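Local coordinates for protein 3-hydroxyacyl-thioester dehydratase X (Mycobacterium tuberculosis, PDB 4OOB) that hydrates trans-2-enoyl-CoA thioesters and, in reverse, dehydrates (3R)-3-hydroxyacyl-CoA thioesters, with a preference for acyl chains of eight to twelve carbons, at residues 21-26 / 41-46; 171-174 / 179-182. One frame throughout, in Å; residues are numbered along the deposited sequence.

Contact 1: residues 21-26 / 41-46; sequences PANVAA and LTYPFA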
# COMPACT_ATOMS: atom_id res chain seq x y z
N PRO A 21 17.03 -10.98 1.30
CA PRO A 21 16.20 -11.69 2.26
C PRO A 21 16.05 -11.00 3.62
O PRO A 21 15.02 -11.22 4.29
CB PRO A 21 16.91 -13.03 2.43
CG PRO A 21 17.81 -13.17 1.24
CD PRO A 21 18.19 -11.78 0.87
N ALA A 22 17.06 -10.22 4.03
CA ALA A 22 17.04 -9.49 5.32
C ALA A 22 15.96 -8.40 5.30
O ALA A 22 15.35 -8.06 6.33
CB ALA A 22 18.39 -8.85 5.61
N ASN A 23 15.80 -7.80 4.13
CA ASN A 23 14.83 -6.75 3.96
C ASN A 23 13.42 -7.35 4.00
O ASN A 23 12.53 -6.81 4.63
CB ASN A 23 15.07 -6.04 2.65
CG ASN A 23 14.22 -4.83 2.52
OD1 ASN A 23 13.30 -4.78 1.71
ND2 ASN A 23 14.46 -3.88 3.37
N VAL A 24 13.24 -8.50 3.36
CA VAL A 24 11.99 -9.24 3.45
C VAL A 24 11.68 -9.56 4.93
O VAL A 24 10.58 -9.29 5.40
CB VAL A 24 11.97 -10.55 2.62
CG1 VAL A 24 10.57 -11.19 2.67
CG2 VAL A 24 12.42 -10.32 1.18
N ALA A 25 12.66 -10.11 5.64
CA ALA A 25 12.49 -10.50 7.05
C ALA A 25 12.10 -9.29 7.87
O ALA A 25 11.23 -9.37 8.70
CB ALA A 25 13.77 -11.11 7.63
N ALA A 26 12.77 -8.18 7.61
CA ALA A 26 12.55 -6.98 8.40
C ALA A 26 11.15 -6.46 8.13
O ALA A 26 10.52 -5.98 9.06
CB ALA A 26 13.59 -5.91 8.08
N LEU A 41 2.55 -11.21 -0.07
CA LEU A 41 1.81 -10.73 -1.24
C LEU A 41 2.04 -9.26 -1.55
O LEU A 41 2.18 -8.91 -2.69
CB LEU A 41 0.31 -11.01 -1.03
CG LEU A 41 -0.67 -10.48 -2.06
CD1 LEU A 41 -0.47 -11.10 -3.44
CD2 LEU A 41 -2.11 -10.66 -1.57
N THR A 42 2.06 -8.41 -0.52
CA THR A 42 2.24 -6.94 -0.68
C THR A 42 3.72 -6.45 -0.77
O THR A 42 3.97 -5.28 -1.00
CB THR A 42 1.55 -6.19 0.51
OG1 THR A 42 2.03 -6.70 1.77
CG2 THR A 42 0.06 -6.35 0.42
N TYR A 43 4.69 -7.36 -0.57
CA TYR A 43 6.07 -6.94 -0.41
C TYR A 43 6.66 -6.28 -1.68
O TYR A 43 7.48 -5.38 -1.57
CB TYR A 43 6.97 -8.10 0.09
CG TYR A 43 8.43 -7.73 -0.00
CD1 TYR A 43 8.99 -6.93 0.95
CD2 TYR A 43 9.22 -8.13 -1.08
CE1 TYR A 43 10.30 -6.53 0.86
CE2 TYR A 43 10.54 -7.75 -1.16
CZ TYR A 43 11.05 -6.92 -0.19
OH TYR A 43 12.36 -6.47 -0.20
N PRO A 44 6.25 -6.75 -2.87
CA PRO A 44 6.83 -6.17 -4.07
C PRO A 44 6.42 -4.72 -4.27
O PRO A 44 7.05 -4.03 -5.07
CB PRO A 44 6.30 -7.07 -5.21
CG PRO A 44 6.05 -8.36 -4.55
CD PRO A 44 5.55 -8.03 -3.17
N PHE A 45 5.43 -4.24 -3.51
CA PHE A 45 5.23 -2.82 -3.45
C PHE A 45 6.49 -2.13 -2.92
O PHE A 45 6.98 -1.17 -3.52
CB PHE A 45 4.00 -2.40 -2.61
CG PHE A 45 3.79 -0.91 -2.57
CD1 PHE A 45 2.90 -0.27 -3.44
CD2 PHE A 45 4.46 -0.13 -1.66
CE1 PHE A 45 2.71 1.11 -3.40
CE2 PHE A 45 4.30 1.26 -1.63
CZ PHE A 45 3.40 1.88 -2.48
N ALA A 46 6.99 -2.58 -1.78
CA ALA A 46 8.21 -1.93 -1.24
C ALA A 46 9.41 -2.11 -2.17
O ALA A 46 10.16 -1.18 -2.47
CB ALA A 46 8.53 -2.45 0.15
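Tyr43 joins the two helices with both parts of its side chain, the hydroxyl bonding to Asn23 and the ring packing on Val24. The polar link is a hydrogen bond of 2.7 Å from Tyr43 OH to Asn23 OD1. It meets a lone pair in the carbonyl plane, with a C=O...donor angle of 134°. OD1 also lies at the ring edge, near the ring plane, although the amide and ring planes are 61° apart. Asparagine suits this partly exposed position, since its short arm, with CG anti to the backbone N (chi1 -172°), reaches across while the backbone keeps its helical shape.

The apolar part is a CH-pi contact: Val24 CG2 sits over one face, 3.8 Å above the ring plane and displaced toward the rim, closest to Tyr43 CZ. Branched at CB, valine turns one methyl to the ring. Tyr27, later in helix 21-31, adds an edge-to-face ring contact to Tyr43, and Tyr27 OH and Thr42 OG1 share a hydrogen bond.

Helix 43-57 is probably the central helix of the N-terminal hotdog, packed on strand 116-128 of the antiparallel sheet, with helix 21-31 lying against its first turn.

Contact 2: residues 171-174 / 179-182; sequences HNPI and IAAK
Pro173 and Ile174 pack against Ala180 and Ala181 within the hydratase 2 motif of MaoC-like hotdog enzymes. This signature runs as Asp-x-Asn-Pro-Ile-His and after five intervening residues ends on a small residue, here Ala181. In related hydratases its aspartate and histidine are catalytic. The contact closes the motif's last residues onto its loop.

Proline and alanine form the first pair. The Ala180 methyl points at the loop and settles against both the ring and the carbonyl of Pro173, with Ala180 CB 3.8 Å from Pro173 CB and 3.4 Å from Pro173 O. Alanine's lone methyl lets the helix come close to the proline, whose rigid ring presents a fixed surface to it.

Ile174 works through its branch rather than its tip. With chi1 at 68°, CG1 is flanked by both the backbone N and the carbonyl carbon, and CG2 is anti to the carbonyl carbon. That rotation brings Ile174 CG2 to 3.7 Å from Ala180 O, while the longer arm, extended at chi2 -176°, leads away from the helix; the side chain also touches Ile190. The Ile174 and Ala181 CA atoms are only 4.0 Å apart, a spacing that suits alanine on the helix, with Ala181 CB 3.7 Å from Ile174 O.

No hydrogen bond crosses between the segments; the contact is van der Waals, and the loop is bonded within itself and to Pro62, Gly67 and Ile190. Asn172, with CG anti to the backbone N, directs OD1 to the backbone N two residues on, as in an Asx turn. Asn172 OD1 also receives a weak hydrogen bond from Gly67 N. The turn's own bond is long and weak but nearly straight, with Ile174 N 3.4 Å from Asn172 OD1 and an N-H...acceptor angle of 175°.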
# COMPACT_ATOMS: atom_id res chain seq x y z
N HIS A 171 9.81 7.01 2.35
CA HIS A 171 10.10 7.91 3.48
C HIS A 171 9.32 9.26 3.45
O HIS A 171 9.73 10.19 4.09
CB HIS A 171 11.61 8.24 3.56
CG HIS A 171 12.49 7.08 3.96
ND1 HIS A 171 13.00 6.17 3.05
CD2 HIS A 171 12.97 6.71 5.16
CE1 HIS A 171 13.73 5.27 3.68
NE2 HIS A 171 13.74 5.60 4.96
N ASN A 172 8.22 9.37 2.70
CA ASN A 172 7.39 10.58 2.67
C ASN A 172 7.16 11.00 4.12
O ASN A 172 6.54 10.26 4.91
CB ASN A 172 6.10 10.29 1.90
CG ASN A 172 5.05 11.37 1.99
OD1 ASN A 172 5.29 12.43 2.45
ND2 ASN A 172 3.84 11.06 1.53
N PRO A 173 7.73 12.17 4.49
CA PRO A 173 7.77 12.63 5.90
C PRO A 173 6.44 13.01 6.55
O PRO A 173 6.45 13.44 7.74
CB PRO A 173 8.69 13.85 5.85
CG PRO A 173 8.62 14.35 4.46
CD PRO A 173 8.25 13.20 3.57
N ILE A 174 5.33 12.94 5.82
CA ILE A 174 4.02 13.12 6.49
C ILE A 174 3.70 11.93 7.41
O ILE A 174 2.83 12.04 8.23
CB ILE A 174 2.83 13.27 5.55
CG1 ILE A 174 2.61 11.92 4.82
CG2 ILE A 174 3.03 14.43 4.56
CD1 ILE A 174 1.52 11.96 3.78
N ILE A 179 5.46 18.32 11.40
CA ILE A 179 5.48 19.56 10.66
C ILE A 179 5.10 19.24 9.20
O ILE A 179 4.12 19.78 8.70
CB ILE A 179 6.86 20.28 10.80
CG1 ILE A 179 7.08 20.74 12.26
CG2 ILE A 179 6.92 21.48 9.89
CD1 ILE A 179 8.52 21.14 12.60
N ALA A 180 5.82 18.33 8.56
CA ALA A 180 5.44 17.86 7.20
C ALA A 180 3.95 17.46 7.07
O ALA A 180 3.29 17.83 6.10
CB ALA A 180 6.32 16.70 6.78
N ALA A 181 3.44 16.70 8.05
CA ALA A 181 2.06 16.28 8.03
C ALA A 181 1.14 17.51 8.01
O ALA A 181 0.21 17.63 7.20
CB ALA A 181 1.76 15.39 9.22
N LYS A 182 1.45 18.45 8.90
CA LYS A 182 0.63 19.63 9.07
C LYS A 182 0.63 20.50 7.81
O LYS A 182 -0.39 21.01 7.43
CB LYS A 182 1.13 20.44 10.26
CG LYS A 182 0.10 21.40 10.78
CD LYS A 182 -0.65 20.80 11.97
CE LYS A 182 -2.14 21.15 11.94
NZ LYS A 182 -2.31 22.62 11.92

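In the fold
The contacts follow one another along the chain, contact 1 closing before contact 2 opens. Their centres are 23 Å apart and their nearest atoms about 9 Å, so they do not touch. Contact 1 lies in the N-terminal half and joins helices 21-31 and 43-57; contact 2 lies in the MaoC-like C-terminal half, between a loop and helix 178-183. Both halves contribute strands to one antiparallel sheet, consistent with a double hotdog in a single chain. The two halves also meet directly: Phe45 touches Met194 of helix 193-199, and His171 is hydrogen-bonded to Pro62, just beyond helix 43-57, through its backbone and weakly through its ring, bringing the N-terminal half up to the motif loop.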